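Local atomic coordinates of L544 (PDB entry 4AMQ), a protein that probably acts as a nucleotidyl transferase of the mimivirus particle, with manganese bound by aspartates and a possible part in transcription-coupled DNA repair. Residues Leu198-Val203 with Gly211-Val216; Gln52-Phe57 with Asp68-Val73; Leu101-Cys106 with Arg166-Glu171; Leu43-Arg48 with Pro75-Thr80. One frame throughout, in Å; residues are numbered along the deposited sequence.

Interaction 1 (Leu198-Val203 with Gly211-Val216). With MN (manganese (II) ion), chain C.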
# COMPACT_ATOMS: atom_id res chain seq x y z
N LEU A 198 -7.99 -10.99 -0.86
CA LEU A 198 -6.73 -10.34 -1.21
C LEU A 198 -5.59 -10.92 -0.38
O LEU A 198 -5.67 -10.95 0.85
CB LEU A 198 -6.81 -8.83 -0.98
CG LEU A 198 -5.58 -7.99 -1.34
CD1 LEU A 198 -5.42 -7.91 -2.85
CD2 LEU A 198 -5.68 -6.59 -0.75
N LEU A 199 -4.54 -11.38 -1.06
CA LEU A 199 -3.33 -11.85 -0.39
C LEU A 199 -2.31 -10.72 -0.36
O LEU A 199 -1.86 -10.25 -1.40
CB LEU A 199 -2.75 -13.06 -1.12
CG LEU A 199 -3.65 -14.29 -1.30
CD1 LEU A 199 -2.96 -15.35 -2.15
CD2 LEU A 199 -4.06 -14.86 0.05
N GLN A 200 -1.95 -10.27 0.84
CA GLN A 200 -0.96 -9.20 0.97
C GLN A 200 0.40 -9.74 1.39
O GLN A 200 0.63 -10.04 2.56
CB GLN A 200 -1.43 -8.11 1.93
CG GLN A 200 -2.50 -7.21 1.33
CD GLN A 200 -2.82 -6.02 2.21
OE1 GLN A 200 -2.66 -6.08 3.43
NE2 GLN A 200 -3.26 -4.93 1.60
N TYR A 201 1.30 -9.85 0.42
CA TYR A 201 2.62 -10.40 0.66
C TYR A 201 3.65 -9.29 0.81
O TYR A 201 3.46 -8.18 0.31
CB TYR A 201 3.07 -11.28 -0.51
CG TYR A 201 2.35 -12.61 -0.68
CD1 TYR A 201 2.76 -13.74 0.02
CD2 TYR A 201 1.31 -12.75 -1.60
CE1 TYR A 201 2.13 -14.95 -0.15
CE2 TYR A 201 0.68 -13.97 -1.78
CZ TYR A 201 1.09 -15.07 -1.05
OH TYR A 201 0.47 -16.29 -1.22
N PHE A 202 4.74 -9.60 1.51
CA PHE A 202 5.97 -8.85 1.35
C PHE A 202 7.08 -9.83 0.99
O PHE A 202 7.22 -10.89 1.60
CB PHE A 202 6.29 -8.01 2.59
CG PHE A 202 5.56 -6.70 2.62
CD1 PHE A 202 6.09 -5.58 1.99
CD2 PHE A 202 4.32 -6.60 3.23
CE1 PHE A 202 5.41 -4.38 2.00
CE2 PHE A 202 3.63 -5.40 3.24
CZ PHE A 202 4.18 -4.29 2.62
N VAL A 203 7.82 -9.50 -0.06
CA VAL A 203 8.80 -10.41 -0.61
C VAL A 203 10.16 -9.73 -0.71
O VAL A 203 10.29 -8.66 -1.28
CB VAL A 203 8.38 -10.91 -2.02
CG1 VAL A 203 9.45 -11.81 -2.63
CG2 VAL A 203 7.04 -11.63 -1.94
N GLY A 211 6.10 -5.19 -1.70
CA GLY A 211 4.73 -5.63 -1.57
C GLY A 211 4.22 -6.33 -2.82
O GLY A 211 4.42 -5.86 -3.93
N PHE A 212 3.58 -7.47 -2.62
CA PHE A 212 2.88 -8.17 -3.68
C PHE A 212 1.43 -8.32 -3.24
O PHE A 212 1.14 -9.04 -2.28
CB PHE A 212 3.49 -9.55 -3.93
CG PHE A 212 4.76 -9.53 -4.74
CD1 PHE A 212 5.94 -9.06 -4.18
CD2 PHE A 212 4.78 -9.97 -6.05
CE1 PHE A 212 7.12 -9.03 -4.92
CE2 PHE A 212 5.95 -9.95 -6.79
CZ PHE A 212 7.12 -9.48 -6.23
N ASP A 213 0.52 -7.63 -3.93
CA ASP A 213 -0.90 -7.76 -3.64
C ASP A 213 -1.59 -8.62 -4.70
O ASP A 213 -1.62 -8.26 -5.88
CB ASP A 213 -1.57 -6.38 -3.57
CG ASP A 213 -1.07 -5.55 -2.40
OD1 ASP A 213 -0.70 -6.13 -1.36
OD2 ASP A 213 -1.06 -4.30 -2.51
N ILE A 214 -2.12 -9.76 -4.28
CA ILE A 214 -2.79 -10.69 -5.19
C ILE A 214 -4.29 -10.77 -4.92
O ILE A 214 -4.72 -11.34 -3.91
CB ILE A 214 -2.21 -12.12 -5.07
CG1 ILE A 214 -0.68 -12.09 -5.04
CG2 ILE A 214 -2.74 -12.99 -6.22
CD1 ILE A 214 -0.05 -11.38 -6.21
N ALA A 215 -5.08 -10.21 -5.82
CA ALA A 215 -6.53 -10.28 -5.74
C ALA A 215 -7.01 -11.62 -6.30
O ALA A 215 -6.92 -11.86 -7.50
CB ALA A 215 -7.17 -9.14 -6.49
N VAL A 216 -7.50 -12.48 -5.42
CA VAL A 216 -7.93 -13.81 -5.82
C VAL A 216 -9.45 -13.88 -5.99
O VAL A 216 -10.19 -13.83 -5.02
CB VAL A 216 -7.47 -14.87 -4.81
CG1 VAL A 216 -7.93 -16.25 -5.24
CG2 VAL A 216 -5.95 -14.83 -4.66
MN MN C . -0.42 -2.56 -4.27
O HOH W 1 1.56 -6.00 0.18
O HOH W 2 -0.24 -0.98 -2.26
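Y201 and F212 face each other as a hydrogen-bonded pair in the beta hairpin of strands 196-204 and 209-217, which lies in the central sheet of the nucleotidyltransferase domain. The segment axes run at 158°, nearly antiparallel, and two pairs of backbone bonds, L199 with I214 and Y201 with F212, fix the register. L199, Y201, F212 and I214 share the apolar face, and V203 and V216 pack against it at its two ends. Both aromatic residues turn CG beside their own backbone N (chi1 -71° for Y201, -78° for F212); because the strands run in opposite senses, this similar torsion sends the rings apart, from CB atoms 3.9 Å from each other (Y201 CB to F212 CB). The Y201 ring reaches along the hairpin to I214, its CE2 lying 4.0 Å from I214 CG1 at the ring edge, while F212 CD1 leans on V203 CG2 at 3.6 Å. Beyond them, L199 CD1 meets V216 CG2. Helix 28-42 packs on this face, against V203 and F212.

L198, Q200, F202, D213 and A215 belong to the other face. There the CA of G211 sits off-centre over the F202 ring, 4.2 Å from its centroid, a CH-pi contact. The CG methylene of Q200 passes D213 OD1 at 3.4 Å. The two oxygens of D213 do different work: OD1 accepts a hydrogen bond from a water that also donates to Y201 O, a bridge that would restrain rotation of the carboxylate, and OD2 binds manganese, which D66 and D68 also coordinate. The D213 OD2 to manganese distance is 2.6 Å.

Interaction 2 (Gln52-Phe57 with Asp68-Val73). With MN (manganese (II) ion), chain C.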
# COMPACT_ATOMS: atom_id res chain seq x y z
N GLN A 52 -3.26 -11.73 -14.22
CA GLN A 52 -2.93 -10.52 -14.95
C GLN A 52 -2.22 -9.51 -14.05
O GLN A 52 -2.65 -9.24 -12.93
CB GLN A 52 -4.19 -9.88 -15.53
CG GLN A 52 -3.90 -8.82 -16.59
CD GLN A 52 -4.29 -9.26 -17.99
OE1 GLN A 52 -5.45 -9.58 -18.25
NE2 GLN A 52 -3.33 -9.26 -18.90
N ILE A 53 -1.11 -8.98 -14.55
CA ILE A 53 -0.37 -7.94 -13.84
C ILE A 53 -1.04 -6.59 -14.05
O ILE A 53 -1.32 -6.19 -15.18
CB ILE A 53 1.08 -7.89 -14.32
CG1 ILE A 53 1.76 -9.25 -14.09
CG2 ILE A 53 1.84 -6.77 -13.61
CD1 ILE A 53 3.20 -9.30 -14.52
N LYS A 54 -1.29 -5.88 -12.95
CA LYS A 54 -1.95 -4.58 -13.02
C LYS A 54 -1.03 -3.47 -12.51
O LYS A 54 0.08 -3.74 -12.06
CB LYS A 54 -3.24 -4.59 -12.21
CG LYS A 54 -4.23 -5.67 -12.62
CD LYS A 54 -4.76 -5.45 -14.03
CE LYS A 54 -5.76 -6.54 -14.41
NZ LYS A 54 -6.18 -6.44 -15.84
N GLY A 55 -1.51 -2.24 -12.59
CA GLY A 55 -0.86 -1.11 -11.95
C GLY A 55 0.50 -0.73 -12.48
O GLY A 55 0.79 -0.88 -13.67
N SER A 56 1.36 -0.25 -11.59
CA SER A 56 2.65 0.31 -11.96
C SER A 56 3.62 -0.70 -12.54
O SER A 56 4.44 -0.37 -13.39
CB SER A 56 3.28 1.04 -10.77
OG SER A 56 3.61 0.13 -9.73
N PHE A 57 3.55 -1.95 -12.07
CA PHE A 57 4.44 -2.98 -12.57
C PHE A 57 4.10 -3.36 -14.02
O PHE A 57 4.99 -3.64 -14.82
CB PHE A 57 4.41 -4.22 -11.68
CG PHE A 57 5.46 -5.24 -12.02
CD1 PHE A 57 6.81 -4.92 -11.92
CD2 PHE A 57 5.11 -6.51 -12.43
CE1 PHE A 57 7.78 -5.86 -12.23
CE2 PHE A 57 6.08 -7.45 -12.74
CZ PHE A 57 7.41 -7.12 -12.64
N ASP A 68 0.99 -5.56 -8.25
CA ASP A 68 -0.44 -5.83 -8.12
C ASP A 68 -0.85 -6.88 -9.14
O ASP A 68 -0.56 -6.74 -10.34
CB ASP A 68 -1.26 -4.56 -8.34
CG ASP A 68 -0.97 -3.48 -7.32
OD1 ASP A 68 -0.59 -3.83 -6.18
OD2 ASP A 68 -1.11 -2.28 -7.65
N ILE A 69 -1.53 -7.93 -8.69
CA ILE A 69 -1.95 -8.99 -9.59
C ILE A 69 -3.36 -9.47 -9.32
O ILE A 69 -3.77 -9.60 -8.16
CB ILE A 69 -0.97 -10.18 -9.54
CG1 ILE A 69 0.38 -9.77 -10.13
CG2 ILE A 69 -1.52 -11.38 -10.30
CD1 ILE A 69 1.34 -10.91 -10.30
N VAL A 70 -4.11 -9.73 -10.40
CA VAL A 70 -5.41 -10.37 -10.29
C VAL A 70 -5.25 -11.84 -10.67
O VAL A 70 -4.76 -12.17 -11.75
CB VAL A 70 -6.46 -9.69 -11.20
CG1 VAL A 70 -7.74 -10.53 -11.27
CG2 VAL A 70 -6.77 -8.29 -10.70
N ASN A 71 -5.66 -12.73 -9.77
CA ASN A 71 -5.62 -14.16 -10.02
C ASN A 71 -7.05 -14.68 -10.18
O ASN A 71 -7.83 -14.67 -9.22
CB ASN A 71 -4.92 -14.89 -8.87
CG ASN A 71 -4.29 -16.21 -9.30
OD1 ASN A 71 -4.10 -16.47 -10.49
ND2 ASN A 71 -3.94 -17.04 -8.32
N ASN A 72 -7.41 -15.08 -11.39
CA ASN A 72 -8.74 -15.63 -11.65
C ASN A 72 -8.70 -17.15 -11.55
O ASN A 72 -8.21 -17.83 -12.45
CB ASN A 72 -9.26 -15.18 -13.02
CG ASN A 72 -9.53 -13.68 -13.06
OD1 ASN A 72 -10.17 -13.13 -12.17
ND2 ASN A 72 -9.04 -13.02 -14.10
N VAL A 73 -9.20 -17.69 -10.44
CA VAL A 73 -8.95 -19.09 -10.10
C VAL A 73 -10.15 -20.02 -10.27
O VAL A 73 -10.01 -21.24 -10.15
CB VAL A 73 -8.37 -19.24 -8.68
CG1 VAL A 73 -7.13 -18.37 -8.53
CG2 VAL A 73 -9.41 -18.87 -7.63
MN MN C . -0.42 -2.56 -4.27
O HOH W 2 -0.24 -0.98 -2.26
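K54 lays its aliphatic stem beside V70, with CG 4.1 Å from V70 CG2. Its chain bends at chi2 (-65°), and beyond that bend the amine leads away from the neighbouring strand. On the other face of the pair, I53 CG1 meets I69 CD1 at 4.2 Å, the two branched chains meeting at a slant, while I69 CG2 lies 3.6 Å from Q52 O. Helix 28-42 covers this side, K35 touching I53 and L39 touching I69.

These residues belong to the antiparallel edge of the mixed sheet, where strand 51-54 is outermost and strand 66-72 lies next to it. Q52 and V70 exchange two backbone bonds, and K54 N gives a nearly straight bond to D68 O (2.8 Å, 174° at the hydrogen).

D68 is the second aspartate of a D66-x-D68 pair that binds manganese. With CG beside its backbone N (chi1 -62°), the carboxylate leaves the strand on the side shared with K54 and V70, and OD1 coordinates the ion at 2.3 Å. D68 OD2 stands 3.5 Å from this manganese, so one oxygen binds this ion; D66 and D68 also form a second manganese site. D66 and D213 also coordinate the first metal, together with a water.

Interaction 3 (Leu101-Cys106 with Arg166-Glu171)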
# COMPACT_ATOMS: atom_id res chain seq x y z
N LEU A 101 3.40 -13.91 4.02
CA LEU A 101 2.02 -13.51 3.80
C LEU A 101 1.52 -12.78 5.04
O LEU A 101 1.22 -13.40 6.05
CB LEU A 101 1.15 -14.73 3.51
CG LEU A 101 -0.35 -14.45 3.36
CD1 LEU A 101 -0.59 -13.37 2.32
CD2 LEU A 101 -1.09 -15.73 2.99
N ILE A 102 1.45 -11.45 4.96
CA ILE A 102 1.07 -10.62 6.10
C ILE A 102 -0.42 -10.66 6.40
O ILE A 102 -0.84 -10.91 7.52
CB ILE A 102 1.50 -9.15 5.91
CG1 ILE A 102 3.02 -9.04 5.77
CG2 ILE A 102 1.01 -8.30 7.07
CD1 ILE A 102 3.78 -9.47 7.00
N TYR A 103 -1.23 -10.39 5.38
CA TYR A 103 -2.68 -10.38 5.57
C TYR A 103 -3.41 -11.12 4.47
O TYR A 103 -3.02 -11.06 3.30
CB TYR A 103 -3.22 -8.95 5.60
CG TYR A 103 -2.75 -8.08 6.75
CD1 TYR A 103 -2.98 -8.45 8.07
CD2 TYR A 103 -2.10 -6.88 6.50
CE1 TYR A 103 -2.55 -7.64 9.11
CE2 TYR A 103 -1.68 -6.07 7.53
CZ TYR A 103 -1.91 -6.46 8.83
OH TYR A 103 -1.48 -5.64 9.85
N VAL A 104 -4.47 -11.82 4.85
CA VAL A 104 -5.46 -12.28 3.91
C VAL A 104 -6.72 -11.46 4.16
O VAL A 104 -7.33 -11.55 5.22
CB VAL A 104 -5.78 -13.78 4.08
CG1 VAL A 104 -6.95 -14.18 3.20
CG2 VAL A 104 -4.55 -14.61 3.75
N ILE A 105 -7.09 -10.64 3.18
CA ILE A 105 -8.22 -9.74 3.34
C ILE A 105 -9.46 -10.31 2.69
O ILE A 105 -9.54 -10.43 1.47
CB ILE A 105 -7.93 -8.35 2.74
CG1 ILE A 105 -6.64 -7.78 3.31
CG2 ILE A 105 -9.10 -7.41 3.00
CD1 ILE A 105 -6.31 -6.40 2.79
N CYS A 106 -10.44 -10.65 3.52
CA CYS A 106 -11.69 -11.22 3.04
C CYS A 106 -12.77 -11.02 4.09
O CYS A 106 -12.63 -11.46 5.23
CB CYS A 106 -11.51 -12.72 2.75
SG CYS A 106 -12.89 -13.50 1.86
N ARG A 166 -9.01 -8.04 7.93
CA ARG A 166 -7.66 -8.46 7.60
C ARG A 166 -7.27 -9.65 8.47
O ARG A 166 -7.08 -9.51 9.68
CB ARG A 166 -6.67 -7.30 7.80
CG ARG A 166 -7.08 -6.01 7.11
CD ARG A 166 -5.93 -5.00 7.04
NE ARG A 166 -5.47 -4.57 8.36
CZ ARG A 166 -4.58 -3.60 8.56
NH1 ARG A 166 -4.05 -2.96 7.53
NH2 ARG A 166 -4.23 -3.26 9.80
N TRP A 167 -7.18 -10.82 7.86
CA TRP A 167 -6.81 -12.03 8.58
C TRP A 167 -5.29 -12.21 8.61
O TRP A 167 -4.62 -12.06 7.59
CB TRP A 167 -7.47 -13.26 7.93
CG TRP A 167 -8.97 -13.22 7.94
CD1 TRP A 167 -9.78 -12.36 7.26
CD2 TRP A 167 -9.85 -14.09 8.67
NE1 TRP A 167 -11.10 -12.63 7.52
CE2 TRP A 167 -11.17 -13.69 8.38
CE3 TRP A 167 -9.64 -15.17 9.54
CZ2 TRP A 167 -12.28 -14.33 8.93
CZ3 TRP A 167 -10.75 -15.80 10.09
CH2 TRP A 167 -12.05 -15.38 9.78
N THR A 168 -4.75 -12.51 9.79
CA THR A 168 -3.35 -12.89 9.89
C THR A 168 -3.22 -14.36 9.49
O THR A 168 -4.22 -15.07 9.42
CB THR A 168 -2.79 -12.72 11.32
OG1 THR A 168 -3.55 -13.52 12.23
CG2 THR A 168 -2.86 -11.26 11.75
N SER A 169 -1.99 -14.80 9.24
CA SER A 169 -1.75 -16.20 8.87
C SER A 169 -2.23 -17.16 9.95
O SER A 169 -2.80 -18.20 9.64
CB SER A 169 -0.26 -16.44 8.60
OG SER A 169 0.13 -15.87 7.36
N SER A 170 -2.01 -16.81 11.21
CA SER A 170 -2.40 -17.67 12.31
C SER A 170 -3.92 -17.70 12.48
O SER A 170 -4.49 -18.71 12.87
CB SER A 170 -1.74 -17.23 13.61
OG SER A 170 -2.18 -15.95 14.00
N GLU A 171 -4.56 -16.57 12.19
CA GLU A 171 -6.02 -16.50 12.24
C GLU A 171 -6.62 -17.36 11.12
O GLU A 171 -7.66 -17.98 11.31
CB GLU A 171 -6.51 -15.05 12.14
CG GLU A 171 -6.23 -14.22 13.39
CD GLU A 171 -6.62 -12.76 13.24
OE1 GLU A 171 -7.00 -12.34 12.13
OE2 GLU A 171 -6.55 -12.02 14.25
O HOH W 3 0.34 -13.00 9.03
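R166 runs along the Y103 ring, starting with CB, 3.9 Å from Y103 CD1 near the root of the ring, and R166 CG comes 4.2 Å from I105 CG1. A bend at chi3 (-63°) then turns the chain along the tyrosine, bringing NE over one ring face toward the rim. R166 CZ is 3.9 Å from Y103 CZ, R166 NH1 lies near Y103 CE2, and R166 NH2 comes 3.6 Å from Y103 OH. Guanidinium and ring are stacked, their planes 14° apart, an off-centre cation-pi contact. The opposite face of the ring carries I102 CG2, so the tyrosine is held between the two.

The strands beneath are 99-108 and 164-167, the latter outermost in the mixed sheet, paired antiparallel. V104 and W167 exchange two backbone bonds, and next to them I102 and Y103 both face Q200 of the adjoining strand, a classic beta bulge. W167 turns its indole toward C106, and NE1 donates to C106 O at 3.0 Å; the bond is bent (139° at the hydrogen) and the oxygen is tilted out of the ring plane.

After W167 the chain enters helix 169-174 through a capping box: E171 N donates to T168 OG1, and T168 N donates to E171 OE1 from above the carboxylate plane. S169 OG donates to L101 O, while a water donates to I102 O and accepts from S169 N.

Interaction 4 (Leu43-Arg48 with Pro75-Thr80)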
# COMPACT_ATOMS: atom_id res chain seq x y z
N LEU A 43 1.18 -17.35 -6.07
CA LEU A 43 -0.12 -17.35 -6.72
C LEU A 43 -0.96 -18.56 -6.32
O LEU A 43 -0.43 -19.64 -6.07
CB LEU A 43 0.03 -17.30 -8.25
CG LEU A 43 0.53 -15.99 -8.86
CD1 LEU A 43 0.80 -16.17 -10.35
CD2 LEU A 43 -0.45 -14.86 -8.63
N VAL A 44 -2.28 -18.37 -6.25
CA VAL A 44 -3.19 -19.48 -5.98
C VAL A 44 -3.23 -20.43 -7.17
O VAL A 44 -3.20 -21.65 -7.01
CB VAL A 44 -4.61 -18.98 -5.66
CG1 VAL A 44 -5.58 -20.14 -5.58
CG2 VAL A 44 -4.61 -18.18 -4.37
N VAL A 45 -3.32 -19.86 -8.37
CA VAL A 45 -3.16 -20.62 -9.61
C VAL A 45 -2.05 -19.97 -10.44
O VAL A 45 -2.19 -18.84 -10.90
CB VAL A 45 -4.47 -20.66 -10.43
CG1 VAL A 45 -4.27 -21.41 -11.74
CG2 VAL A 45 -5.57 -21.32 -9.62
N PRO A 46 -0.92 -20.68 -10.60
CA PRO A 46 0.29 -20.15 -11.23
C PRO A 46 0.20 -19.98 -12.74
O PRO A 46 0.96 -19.18 -13.30
CB PRO A 46 1.34 -21.22 -10.90
CG PRO A 46 0.75 -22.04 -9.79
CD PRO A 46 -0.71 -22.03 -10.04
N ASP A 47 -0.71 -20.70 -13.39
CA ASP A 47 -0.82 -20.66 -14.85
C ASP A 47 -0.88 -19.22 -15.37
O ASP A 47 -1.71 -18.43 -14.93
CB ASP A 47 -2.05 -21.44 -15.31
CG ASP A 47 -2.05 -22.88 -14.81
OD1 ASP A 47 -0.97 -23.37 -14.42
OD2 ASP A 47 -3.13 -23.51 -14.81
N ARG A 48 -0.00 -18.90 -16.31
CA ARG A 48 0.12 -17.55 -16.84
C ARG A 48 -1.21 -16.99 -17.37
O ARG A 48 -1.48 -15.80 -17.26
CB ARG A 48 1.18 -17.50 -17.94
CG ARG A 48 1.51 -16.10 -18.42
CD ARG A 48 2.05 -15.27 -17.27
NE ARG A 48 2.25 -13.87 -17.63
CZ ARG A 48 1.30 -12.95 -17.58
NH1 ARG A 48 0.07 -13.27 -17.19
NH2 ARG A 48 1.57 -11.69 -17.92
N PRO A 75 -12.86 -21.99 -12.56
CA PRO A 75 -13.45 -22.94 -11.62
C PRO A 75 -12.41 -23.80 -10.91
O PRO A 75 -12.77 -24.56 -10.01
CB PRO A 75 -14.31 -23.82 -12.53
CG PRO A 75 -13.52 -23.87 -13.80
CD PRO A 75 -12.87 -22.51 -13.94
N GLU A 76 -11.15 -23.68 -11.31
CA GLU A 76 -10.07 -24.44 -10.69
C GLU A 76 -10.21 -24.42 -9.16
O GLU A 76 -10.08 -25.45 -8.51
CB GLU A 76 -8.72 -23.88 -11.11
CG GLU A 76 -7.53 -24.77 -10.77
CD GLU A 76 -6.31 -24.44 -11.60
OE1 GLU A 76 -6.46 -23.80 -12.66
OE2 GLU A 76 -5.19 -24.83 -11.20
N TYR A 77 -10.50 -23.24 -8.61
CA TYR A 77 -10.77 -23.11 -7.18
C TYR A 77 -12.08 -22.36 -6.94
O TYR A 77 -12.42 -21.44 -7.68
CB TYR A 77 -9.62 -22.38 -6.47
CG TYR A 77 -8.37 -23.22 -6.34
CD1 TYR A 77 -8.28 -24.22 -5.38
CD2 TYR A 77 -7.27 -23.01 -7.16
CE1 TYR A 77 -7.14 -24.99 -5.25
CE2 TYR A 77 -6.12 -23.78 -7.04
CZ TYR A 77 -6.06 -24.77 -6.08
OH TYR A 77 -4.93 -25.53 -5.96
N ASP A 78 -12.81 -22.78 -5.91
CA ASP A 78 -14.06 -22.13 -5.55
C ASP A 78 -14.31 -22.14 -4.04
O ASP A 78 -13.40 -22.42 -3.26
CB ASP A 78 -15.25 -22.76 -6.29
CG ASP A 78 -15.34 -24.27 -6.08
OD1 ASP A 78 -14.66 -24.80 -5.18
OD2 ASP A 78 -16.10 -24.92 -6.83
N ASP A 79 -15.54 -21.84 -3.65
CA ASP A 79 -15.94 -21.78 -2.25
C ASP A 79 -15.47 -22.97 -1.43
O ASP A 79 -15.06 -22.82 -0.28
CB ASP A 79 -17.47 -21.70 -2.15
CG ASP A 79 -18.04 -20.43 -2.73
OD1 ASP A 79 -17.42 -19.87 -3.67
OD2 ASP A 79 -19.11 -20.00 -2.26
N THR A 80 -15.55 -24.16 -2.02
CA THR A 80 -15.41 -25.40 -1.26
C THR A 80 -13.97 -25.84 -1.01
O THR A 80 -13.73 -26.73 -0.20
CB THR A 80 -16.18 -26.55 -1.93
OG1 THR A 80 -15.60 -26.83 -3.21
CG2 THR A 80 -17.64 -26.19 -2.11
O HOH W 4 -2.94 -24.39 -7.86
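Y77, V45 and E76 make most of this meeting of two loops, one leading from helix 28-42 to strand 51-54 and the other from strand 66-72 to helix 82-93, at the end of the nucleotidyltransferase sheet. Neither segment has regular secondary structure and no hydrogen bond joins them directly, so the contact rests on side-chain packing and one water.

V45 spreads its two methyls between two partners. CG1 stands anti to the backbone N (chi1 178°) and meets the carboxylate of E76, 3.4 Å from OE1; CG2 comes in at the edge of the Y77 ring, close to its plane, 3.4 Å from CD2. E76 arrives from the opposite direction on an extended chain, so that its carboxylate ends against the valine. D47 approaches the same group, its OD2 4.0 Å from E76 OE1; two like charges this near would probably disfavour one another, although both residues are exposed to solvent.

The Y77 ring, which turns its CD2/CE2 edge to the valines, also receives V44, whose CG1 is 3.7 Å from Y77 CD2. V44 itself is buried against helix 82-93, touching I82, I86 and L89, and R85 of that helix donates to V44 O while also touching Y77. The same carbonyl takes a second bond: a water lying in the plane of the Y77 ring donates to V44 O at 2.9 Å and is hydrogen-bonded to Y77 OH at 3.0 Å.

From the N terminus, the loop 43-48 comes first; interaction 4 brings it to 75-80 across 26 intervening residues. Within that span lies interaction 2, a shorter closure of strand 51-54 on strand 66-72. Interaction 3 follows in series, joining 101-106 to 166-171 over 59 residues, and interaction 1 closes last, with seven residues between its segments, completing the hairpin through the short loop 205-208. No two cross. In space the order changes: the hairpin of interaction 1 sits mid-sheet, bonded through A215 to I69 and N71 of interaction 2 and through L198 and Q200 to interaction 3. Interactions 1 and 2 share one manganese. Interactions 2 and 3 do not touch; interaction 4 packs V44 on V216 and V73.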